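Long-range contact in CcbJ (PDB 4HGZ), which is an S-adenosyl-L-methionine-dependent methyltransferase from Streptomyces caelestis, probably one that transfers the methyl group to nitrogen: residues C[201-212]-C[224-235]. Numbering follows the deposited sequence.
Sequences HDPLAQTLSAHH and FPYRLRYAYPAE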
loop_
_atom_site.group_PDB
_atom_site.type_symbol
_atom_site.label_atom_id
_atom_site.label_comp_id
_atom_site.label_asym_id
_atom_site.label_seq_id
_atom_site.Cartn_x
_atom_site.Cartn_y
_atom_site.Cartn_z
ATOM N N HIS C 201 4.587 13.137 -10.599
ATOM C CA HIS C 201 3.325 13.727 -10.205
ATOM C C HIS C 201 3.558 14.685 -9.068
ATOM O O HIS C 201 4.203 14.341 -8.085
ATOM C CB HIS C 201 2.333 12.642 -9.789
ATOM C CG HIS C 201 1.036 13.169 -9.255
ATOM N ND1 HIS C 201 0.450 12.680 -8.107
ATOM C CD2 HIS C 201 0.212 14.144 -9.709
ATOM C CE1 HIS C 201 -0.678 13.327 -7.879
ATOM N NE2 HIS C 201 -0.843 14.227 -8.832
ATOM N N ASP C 202 3.043 15.898 -9.215
ATOM C CA ASP C 202 3.081 16.873 -8.146
ATOM C C ASP C 202 1.649 17.226 -7.784
ATOM O O ASP C 202 0.988 17.990 -8.485
ATOM C CB ASP C 202 3.871 18.110 -8.571
ATOM C CG ASP C 202 3.817 19.224 -7.540
ATOM O OD1 ASP C 202 2.866 19.263 -6.727
ATOM O OD2 ASP C 202 4.732 20.068 -7.553
ATOM N N PRO C 203 1.168 16.665 -6.674
ATOM C CA PRO C 203 -0.218 16.779 -6.263
ATOM C C PRO C 203 -0.561 18.198 -5.806
ATOM O O PRO C 203 -1.736 18.552 -5.714
ATOM C CB PRO C 203 -0.301 15.800 -5.089
ATOM C CG PRO C 203 1.046 15.875 -4.464
ATOM C CD PRO C 203 2.003 16.040 -5.633
ATOM N N LEU C 204 0.453 19.004 -5.519
ATOM C CA LEU C 204 0.219 20.403 -5.138
ATOM C C LEU C 204 -0.039 21.272 -6.373
ATOM O O LEU C 204 -1.060 21.938 -6.458
ATOM C CB LEU C 204 1.386 20.951 -4.317
ATOM C CG LEU C 204 1.154 22.321 -3.692
ATOM C CD1 LEU C 204 -0.264 22.423 -3.172
ATOM C CD2 LEU C 204 2.146 22.585 -2.579
ATOM N N ALA C 205 0.871 21.239 -7.342
ATOM C CA ALA C 205 0.659 21.956 -8.603
ATOM C C ALA C 205 -0.367 21.256 -9.485
ATOM O O ALA C 205 -0.818 21.822 -10.472
ATOM C CB ALA C 205 1.957 22.096 -9.350
ATOM N N GLN C 206 -0.708 20.019 -9.130
ATOM C CA GLN C 206 -1.615 19.190 -9.913
ATOM C C GLN C 206 -1.116 18.950 -11.335
ATOM O O GLN C 206 -1.869 19.024 -12.305
ATOM C CB GLN C 206 -3.022 19.779 -9.896
ATOM C CG GLN C 206 -3.544 19.920 -8.474
ATOM C CD GLN C 206 -4.909 20.573 -8.399
ATOM O OE1 GLN C 206 -5.333 21.003 -7.330
ATOM N NE2 GLN C 206 -5.604 20.658 -9.535
ATOM N N THR C 207 0.163 18.636 -11.449
ATOM C CA THR C 207 0.739 18.344 -12.747
ATOM C C THR C 207 1.154 16.899 -12.867
ATOM O O THR C 207 1.476 16.243 -11.871
ATOM C CB THR C 207 1.999 19.184 -13.000
ATOM O OG1 THR C 207 2.911 19.013 -11.904
ATOM C CG2 THR C 207 1.637 20.643 -13.126
ATOM N N LEU C 208 1.157 16.419 -14.106
ATOM C CA LEU C 208 1.809 15.167 -14.460
ATOM C C LEU C 208 2.774 15.435 -15.601
ATOM O O LEU C 208 2.440 16.115 -16.578
ATOM C CB LEU C 208 0.794 14.131 -14.916
ATOM C CG LEU C 208 -0.087 13.529 -13.848
ATOM C CD1 LEU C 208 -1.321 12.965 -14.522
ATOM C CD2 LEU C 208 0.695 12.453 -13.089
ATOM N N SER C 209 3.975 14.900 -15.466
ATOM C CA SER C 209 4.961 14.964 -16.517
ATOM C C SER C 209 5.473 13.537 -16.720
ATOM O O SER C 209 5.982 12.906 -15.794
ATOM C CB SER C 209 6.088 15.906 -16.117
ATOM O OG SER C 209 7.147 15.847 -17.055
ATOM N N ALA C 210 5.320 13.025 -17.932
ATOM C CA ALA C 210 5.593 11.625 -18.184
ATOM C C ALA C 210 6.259 11.390 -19.534
ATOM O O ALA C 210 6.186 12.220 -20.433
ATOM C CB ALA C 210 4.307 10.835 -18.100
ATOM N N HIS C 211 6.926 10.252 -19.641
ATOM C CA HIS C 211 7.351 9.709 -20.917
ATOM C C HIS C 211 6.621 8.404 -21.160
ATOM O O HIS C 211 6.591 7.523 -20.293
ATOM C CB HIS C 211 8.838 9.396 -20.899
ATOM C CG HIS C 211 9.707 10.593 -21.083
ATOM N ND1 HIS C 211 10.551 10.735 -22.161
ATOM C CD2 HIS C 211 9.865 11.702 -20.329
ATOM C CE1 HIS C 211 11.195 11.881 -22.061
ATOM N NE2 HIS C 211 10.800 12.488 -20.958
ATOM N N HIS C 212 6.031 8.271 -22.338
ATOM C CA HIS C 212 5.629 6.961 -22.794
ATOM C C HIS C 212 6.879 6.359 -23.421
ATOM O O HIS C 212 7.480 6.964 -24.302
ATOM C CB HIS C 212 4.485 7.060 -23.804
ATOM C CG HIS C 212 4.007 5.729 -24.304
ATOM N ND1 HIS C 212 2.935 5.064 -23.747
ATOM C CD2 HIS C 212 4.466 4.934 -25.304
ATOM C CE1 HIS C 212 2.754 3.917 -24.382
ATOM N NE2 HIS C 212 3.669 3.815 -25.332
ATOM N N PHE C 224 8.189 9.236 -25.621
ATOM C CA PHE C 224 7.144 10.178 -26.017
ATOM C C PHE C 224 6.690 10.983 -24.805
ATOM O O PHE C 224 5.857 10.531 -24.033
ATOM C CB PHE C 224 5.970 9.434 -26.663
ATOM C CG PHE C 224 6.350 8.670 -27.908
ATOM C CD1 PHE C 224 6.300 9.278 -29.156
ATOM C CD2 PHE C 224 6.776 7.350 -27.828
ATOM C CE1 PHE C 224 6.660 8.578 -30.314
ATOM C CE2 PHE C 224 7.139 6.648 -28.981
ATOM C CZ PHE C 224 7.076 7.265 -30.225
ATOM N N PRO C 225 7.272 12.172 -24.623
ATOM C CA PRO C 225 7.017 13.024 -23.469
ATOM C C PRO C 225 5.644 13.667 -23.514
ATOM O O PRO C 225 5.131 13.982 -24.590
ATOM C CB PRO C 225 8.073 14.124 -23.603
ATOM C CG PRO C 225 9.075 13.606 -24.580
ATOM C CD PRO C 225 8.302 12.735 -25.507
ATOM N N TYR C 226 5.059 13.873 -22.343
ATOM C CA TYR C 226 3.852 14.669 -22.254
ATOM C C TYR C 226 3.681 15.315 -20.864
ATOM O O TYR C 226 4.380 14.974 -19.917
ATOM C CB TYR C 226 2.622 13.863 -22.720
ATOM C CG TYR C 226 2.157 12.782 -21.773
ATOM C CD1 TYR C 226 1.222 13.057 -20.791
ATOM C CD2 TYR C 226 2.650 11.483 -21.863
ATOM C CE1 TYR C 226 0.792 12.083 -19.923
ATOM C CE2 TYR C 226 2.220 10.495 -20.993
ATOM C CZ TYR C 226 1.293 10.802 -20.027
ATOM O OH TYR C 226 0.852 9.839 -19.146
ATOM N N ARG C 227 2.772 16.274 -20.763
ATOM C CA ARG C 227 2.562 17.005 -19.529
ATOM C C ARG C 227 1.099 17.362 -19.434
ATOM O O ARG C 227 0.514 17.796 -20.409
ATOM C CB ARG C 227 3.371 18.305 -19.512
ATOM C CG ARG C 227 4.880 18.134 -19.529
ATOM C CD ARG C 227 5.593 19.477 -19.392
ATOM N NE ARG C 227 7.043 19.310 -19.277
ATOM C CZ ARG C 227 7.721 19.357 -18.130
ATOM N NH1 ARG C 227 7.090 19.578 -16.982
ATOM N NH2 ARG C 227 9.038 19.185 -18.130
ATOM N N LEU C 228 0.512 17.174 -18.256
ATOM C CA LEU C 228 -0.860 17.589 -18.005
ATOM C C LEU C 228 -0.904 18.481 -16.772
ATOM O O LEU C 228 -0.077 18.350 -15.875
ATOM C CB LEU C 228 -1.757 16.367 -17.753
ATOM C CG LEU C 228 -1.770 15.272 -18.814
ATOM C CD1 LEU C 228 -2.469 14.046 -18.281
ATOM C CD2 LEU C 228 -2.423 15.750 -20.106
ATOM N N ARG C 229 -1.863 19.391 -16.729
ATOM C CA ARG C 229 -2.286 19.938 -15.455
ATOM C C ARG C 229 -3.732 19.564 -15.312
ATOM O O ARG C 229 -4.558 20.007 -16.109
ATOM C CB ARG C 229 -2.155 21.471 -15.335
ATOM C CG ARG C 229 -2.260 21.853 -13.861
ATOM C CD ARG C 229 -2.982 23.148 -13.556
ATOM N NE ARG C 229 -4.437 23.092 -13.671
ATOM C CZ ARG C 229 -5.281 23.402 -12.690
ATOM N NH1 ARG C 229 -4.831 23.764 -11.495
ATOM N NH2 ARG C 229 -6.585 23.350 -12.908
ATOM N N TYR C 230 -4.052 18.754 -14.304
ATOM C CA TYR C 230 -5.435 18.304 -14.159
ATOM C C TYR C 230 -6.208 19.191 -13.200
ATOM O O TYR C 230 -5.626 19.976 -12.451
ATOM C CB TYR C 230 -5.501 16.843 -13.709
ATOM C CG TYR C 230 -4.765 16.555 -12.426
ATOM C CD1 TYR C 230 -5.347 16.817 -11.194
ATOM C CD2 TYR C 230 -3.490 16.020 -12.445
ATOM C CE1 TYR C 230 -4.672 16.557 -10.015
ATOM C CE2 TYR C 230 -2.805 15.757 -11.266
ATOM C CZ TYR C 230 -3.404 16.031 -10.060
ATOM O OH TYR C 230 -2.734 15.763 -8.899
ATOM N N ALA C 231 -7.528 19.079 -13.237
ATOM C CA ALA C 231 -8.358 19.774 -12.270
ATOM C C ALA C 231 -9.268 18.768 -11.589
ATOM O O ALA C 231 -9.643 17.751 -12.177
ATOM C CB ALA C 231 -9.180 20.823 -12.948
ATOM N N TYR C 232 -9.627 19.045 -10.348
ATOM C CA TYR C 232 -10.632 18.246 -9.706
ATOM C C TYR C 232 -11.993 18.723 -10.189
ATOM O O TYR C 232 -12.165 19.902 -10.496
ATOM C CB TYR C 232 -10.523 18.392 -8.211
ATOM C CG TYR C 232 -9.371 17.637 -7.607
ATOM C CD1 TYR C 232 -9.530 16.328 -7.163
ATOM C CD2 TYR C 232 -8.135 18.234 -7.454
ATOM C CE1 TYR C 232 -8.490 15.643 -6.593
ATOM C CE2 TYR C 232 -7.093 17.558 -6.879
ATOM C CZ TYR C 232 -7.278 16.271 -6.449
ATOM O OH TYR C 232 -6.241 15.602 -5.886
ATOM N N PRO C 233 -12.963 17.805 -10.273
ATOM C CA PRO C 233 -14.317 18.128 -10.722
ATOM C C PRO C 233 -14.879 19.428 -10.133
ATOM O O PRO C 233 -15.402 20.260 -10.871
ATOM C CB PRO C 233 -15.123 16.924 -10.235
ATOM C CG PRO C 233 -14.159 15.791 -10.413
ATOM C CD PRO C 233 -12.801 16.358 -10.020
ATOM N N ALA C 234 -14.780 19.614 -8.822
ATOM C CA ALA C 234 -15.360 20.809 -8.212
ATOM C C ALA C 234 -14.593 22.074 -8.588
ATOM O O ALA C 234 -15.192 23.137 -8.756
ATOM C CB ALA C 234 -15.470 20.663 -6.691
ATOM N N GLU C 235 -13.273 21.956 -8.707
ATOM C CA GLU C 235 -12.442 23.054 -9.187
ATOM C C GLU C 235 -12.848 23.345 -10.627
ATOM O O GLU C 235 -13.108 24.488 -10.996
ATOM C CB GLU C 235 -10.961 22.670 -9.129
ATOM C CG GLU C 235 -9.998 23.703 -9.701
ATOM C CD GLU C 235 -8.610 23.136 -10.018
ATOM O OE1 GLU C 235 -8.359 21.937 -9.753
ATOM O OE2 GLU C 235 -7.763 23.899 -10.539
#
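Phe224 and His212 exchange backbone hydrogen bonds in both directions, one rung of the antiparallel beta hairpin of strands 207-216 and 221-229. Within this chain the second strand edges a four-stranded antiparallel sheet inserted between strands 164-171 and 245-251 of the seven-stranded methyltransferase sheet. Next along, Pro225 lays CG over one face of the His211 imidazole, 3.7 Å from CE1, a CH-pi contact. Tyr226 pairs with Ala210 through two more backbone bonds. With CG between its own backbone N and carbonyl carbon (chi1 73°), its ring swings across the strand so that Ala210 CB sits over one face, 3.6 Å from CZ, while the hydroxyl reaches Glu197 of strand 193-202. On the other face of the sheet, Arg227 spreads its guanidinium over Ser209 OG. Leu228 forms the next hydrogen-bonded pair with Leu208, and their CD1 methyls meet at 4.1 Å.

Arg229, the last strand residue, faces Thr207 and turns its guanidinium toward Glu235, NH2 forming a salt bridge to OE2. Beyond the strand, Tyr230 N donates to Gln206 O at 3.0 Å, and its ring lies under Gln206 CB in a CH-pi contact. The extended Gln206 side chain thus ties the strand exit to the start of helix 233-242: NE2 donates to Tyr230 O and, nearly straight at 174°, to the syn lone pair of Glu235 OE1, which also accepts from Tyr232 N at 3.2 Å.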